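Local coordinates for protein 2-hydroxyethylphosphonate dioxygenase (PDB 4YAR) that uses a non-heme ferrous iron and O2 to convert 2-hydroxyethylphosphonate into hydroxymethylphosphonate and formate on the way to the herbicidal antibiotic bialaphos, at residues 3-12 / 33-44. The protein carries 1 engineered substitution. Sequence-based numbering, arbitrary orientation.
Sequences IDPFKLAHWM and LRRLLGDEANEP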
# COMPACT_ATOMS: atom_id res chain seq x y z
N ILE A 3 17.87 18.96 5.72
CA ILE A 3 17.40 19.61 4.49
C ILE A 3 17.56 18.69 3.28
O ILE A 3 18.65 18.22 2.98
CB ILE A 3 18.14 20.93 4.18
CG1 ILE A 3 17.92 21.97 5.27
CG2 ILE A 3 17.74 21.50 2.80
CD1 ILE A 3 16.49 22.40 5.49
N ASP A 4 16.48 18.52 2.54
CA ASP A 4 16.52 17.67 1.35
C ASP A 4 16.96 18.55 0.20
O ASP A 4 16.26 19.49 -0.12
CB ASP A 4 15.11 17.11 1.11
CG ASP A 4 15.04 16.12 -0.01
OD1 ASP A 4 15.85 16.23 -0.97
OD2 ASP A 4 14.15 15.22 0.08
N PRO A 5 18.12 18.24 -0.41
CA PRO A 5 18.61 19.10 -1.47
C PRO A 5 17.66 19.08 -2.69
O PRO A 5 17.57 20.07 -3.42
CB PRO A 5 20.00 18.55 -1.82
CG PRO A 5 20.09 17.23 -1.15
CD PRO A 5 19.00 17.08 -0.16
N PHE A 6 16.92 17.99 -2.86
CA PHE A 6 15.93 17.90 -3.98
C PHE A 6 14.79 18.89 -3.77
O PHE A 6 14.33 19.57 -4.71
CB PHE A 6 15.38 16.47 -4.08
CG PHE A 6 14.44 16.26 -5.22
CD1 PHE A 6 14.87 16.46 -6.53
CD2 PHE A 6 13.12 15.80 -5.01
CE1 PHE A 6 14.04 16.24 -7.59
CE2 PHE A 6 12.28 15.58 -6.09
CZ PHE A 6 12.74 15.84 -7.38
N LYS A 7 14.35 18.98 -2.53
CA LYS A 7 13.26 19.83 -2.19
C LYS A 7 13.74 21.28 -2.20
O LYS A 7 12.99 22.18 -2.57
CB LYS A 7 12.68 19.44 -0.82
CG LYS A 7 11.87 18.15 -0.84
CD LYS A 7 11.48 17.80 0.59
CE LYS A 7 10.59 16.57 0.66
NZ LYS A 7 10.26 16.29 2.08
N LEU A 8 14.98 21.50 -1.81
CA LEU A 8 15.50 22.88 -1.72
C LEU A 8 15.68 23.43 -3.13
O LEU A 8 15.24 24.57 -3.46
CB LEU A 8 16.84 22.89 -0.91
CG LEU A 8 17.62 24.22 -0.91
CD1 LEU A 8 16.79 25.30 -0.30
CD2 LEU A 8 18.95 24.07 -0.17
N ALA A 9 16.28 22.63 -3.99
CA ALA A 9 16.50 23.00 -5.38
C ALA A 9 15.16 23.26 -6.04
O ALA A 9 15.02 24.26 -6.75
CB ALA A 9 17.30 21.96 -6.14
N HIS A 10 14.19 22.38 -5.82
CA HIS A 10 12.82 22.57 -6.36
C HIS A 10 12.22 23.94 -6.01
O HIS A 10 11.69 24.66 -6.86
CB HIS A 10 11.86 21.44 -5.84
CG HIS A 10 10.41 21.78 -6.02
ND1 HIS A 10 9.81 21.83 -7.26
CD2 HIS A 10 9.47 22.15 -5.13
CE1 HIS A 10 8.55 22.21 -7.11
NE2 HIS A 10 8.32 22.43 -5.83
N TRP A 11 12.35 24.36 -4.75
CA TRP A 11 11.77 25.65 -4.32
C TRP A 11 12.57 26.84 -4.76
O TRP A 11 12.01 27.88 -5.13
CB TRP A 11 11.47 25.66 -2.81
CG TRP A 11 10.27 24.83 -2.51
CD1 TRP A 11 10.23 23.62 -1.89
CD2 TRP A 11 8.93 25.11 -2.91
NE1 TRP A 11 8.96 23.12 -1.88
CE2 TRP A 11 8.13 24.03 -2.48
CE3 TRP A 11 8.33 26.18 -3.58
CZ2 TRP A 11 6.76 23.98 -2.70
CZ3 TRP A 11 6.93 26.11 -3.82
CH2 TRP A 11 6.18 25.04 -3.35
N MET A 12 13.88 26.71 -4.80
CA MET A 12 14.66 27.75 -5.44
C MET A 12 14.27 27.92 -6.89
O MET A 12 14.09 29.06 -7.35
CB MET A 12 16.17 27.48 -5.36
CG MET A 12 16.71 27.56 -3.93
SD MET A 12 18.37 26.79 -3.88
CE MET A 12 19.32 27.86 -4.92
N LEU A 33 24.98 27.11 1.61
CA LEU A 33 23.89 26.73 0.70
C LEU A 33 24.35 25.82 -0.44
O LEU A 33 23.64 24.85 -0.77
CB LEU A 33 23.23 27.96 0.11
CG LEU A 33 21.95 27.73 -0.72
CD1 LEU A 33 20.85 27.04 0.05
CD2 LEU A 33 21.48 29.10 -1.11
N ARG A 34 25.52 26.08 -1.01
CA ARG A 34 26.10 25.21 -2.04
C ARG A 34 26.30 23.81 -1.50
O ARG A 34 26.04 22.82 -2.20
CB ARG A 34 27.41 25.77 -2.59
CG ARG A 34 27.23 27.07 -3.39
CD ARG A 34 28.44 27.44 -4.24
NE ARG A 34 28.93 26.25 -4.95
CZ ARG A 34 30.10 25.63 -4.76
NH1 ARG A 34 31.03 26.08 -3.91
NH2 ARG A 34 30.37 24.53 -5.47
N ARG A 35 26.69 23.71 -0.23
CA ARG A 35 26.86 22.40 0.41
C ARG A 35 25.54 21.71 0.70
O ARG A 35 25.41 20.50 0.49
CB ARG A 35 27.70 22.53 1.69
CG ARG A 35 28.62 21.34 1.92
CD ARG A 35 29.53 21.51 3.12
NE ARG A 35 28.77 21.98 4.27
CZ ARG A 35 28.72 23.25 4.68
NH1 ARG A 35 29.44 24.19 4.07
NH2 ARG A 35 27.95 23.57 5.73
N LEU A 36 24.55 22.46 1.18
CA LEU A 36 23.21 21.95 1.36
C LEU A 36 22.65 21.30 0.05
O LEU A 36 21.78 20.41 0.10
CB LEU A 36 22.29 23.04 1.85
CG LEU A 36 22.54 23.54 3.29
CD1 LEU A 36 21.57 24.66 3.66
CD2 LEU A 36 22.44 22.38 4.27
N LEU A 37 23.14 21.76 -1.10
CA LEU A 37 22.85 21.11 -2.38
C LEU A 37 23.91 19.99 -2.52
O LEU A 37 24.89 20.10 -3.24
CB LEU A 37 22.83 22.15 -3.52
CG LEU A 37 21.99 23.43 -3.30
CD1 LEU A 37 22.44 24.57 -4.20
CD2 LEU A 37 20.48 23.25 -3.42
N GLY A 38 23.71 18.93 -1.74
CA GLY A 38 24.66 17.81 -1.58
C GLY A 38 24.08 16.95 -0.46
O GLY A 38 24.08 17.38 0.70
N ASP A 39 23.61 15.74 -0.80
CA ASP A 39 22.56 15.05 -0.01
C ASP A 39 22.73 15.17 1.50
O ASP A 39 21.90 15.80 2.16
CB ASP A 39 22.34 13.58 -0.46
CG ASP A 39 20.84 13.13 -0.34
OD1 ASP A 39 20.33 12.96 0.79
OD2 ASP A 39 20.17 12.96 -1.38
N GLU A 40 23.81 14.62 2.06
CA GLU A 40 24.08 14.88 3.47
C GLU A 40 25.44 15.51 3.75
O GLU A 40 26.48 15.07 3.25
CB GLU A 40 23.90 13.63 4.33
CG GLU A 40 24.07 13.93 5.82
CD GLU A 40 23.41 12.93 6.74
OE1 GLU A 40 22.50 12.19 6.30
OE2 GLU A 40 23.80 12.90 7.93
N ALA A 41 25.38 16.56 4.56
CA ALA A 41 26.51 17.05 5.31
C ALA A 41 25.99 17.32 6.73
O ALA A 41 24.87 16.93 7.08
CB ALA A 41 27.09 18.31 4.66
N ASN A 42 26.82 17.98 7.55
CA ASN A 42 26.46 18.36 8.92
C ASN A 42 25.48 19.54 9.00
O ASN A 42 24.57 19.54 9.84
CB ASN A 42 27.71 18.74 9.73
CG ASN A 42 28.39 17.54 10.36
OD1 ASN A 42 27.90 16.98 11.35
ND2 ASN A 42 29.53 17.16 9.80
N GLU A 43 25.68 20.52 8.13
CA GLU A 43 24.95 21.80 8.18
C GLU A 43 23.51 21.76 8.70
O GLU A 43 23.22 22.38 9.72
CB GLU A 43 24.95 22.48 6.80
CG GLU A 43 24.24 23.84 6.73
CD GLU A 43 24.85 24.89 7.64
OE1 GLU A 43 26.06 25.15 7.51
OE2 GLU A 43 24.13 25.49 8.47
N PRO A 44 22.61 21.02 8.01
CA PRO A 44 21.17 21.28 8.17
C PRO A 44 20.62 21.49 9.60
O PRO A 44 19.72 22.32 9.78
CB PRO A 44 20.53 20.04 7.53
CG PRO A 44 21.52 19.59 6.51
CD PRO A 44 22.86 19.84 7.15
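Leu8 meets Leu33, Leu36 and Leu37 where helix 5-15 packs on the C-terminal end of helix 30-36. The Leu8 CB points toward 33-44. CG stands anti to the backbone N (chi1 172°), which continues the reach toward 33-44, and touches Leu37 CD2 at 3.9 Å. Leu8 CD2 fits closest against Leu33 CD1, at 3.5 Å. It also touches Leu37 CD2, and Leu36 CB lies a little farther off at 4.0 Å. Leu37 crosses Leu8 at about a right angle, and the same methyl, Leu37 CD2, reaches the sulfur of Met12, with SD 4.1 Å away.

One turn before Leu8, Pro5 sits on the backbone where helix 30-36 has ended and Leu37 makes an inverse gamma turn. Pro5 CB approaches Leu36 O at 3.2 Å, while its CG rests 3.5 Å from Asp39 CA. Asp4, just ahead, N-caps helix 5-15 by accepting from Phe6 N. At the N-terminal end of 3-12, Pro44 CB packs 4.0 Å from Ile3 CG1, although the 39-44 loop is poorly ordered.

Beyond the contact, Leu33 touches Thr22 and Ala23 of helix 19-26, and Leu33 and Leu36 touch Leu52 of helix 49-55, within this Cro/C1-type helix-turn-helix domain. With no hydrogen bond or salt bridge between the segments, van der Waals contact and hydrophobic burial hold the first helix against the end of the predicted DNA-binding motif.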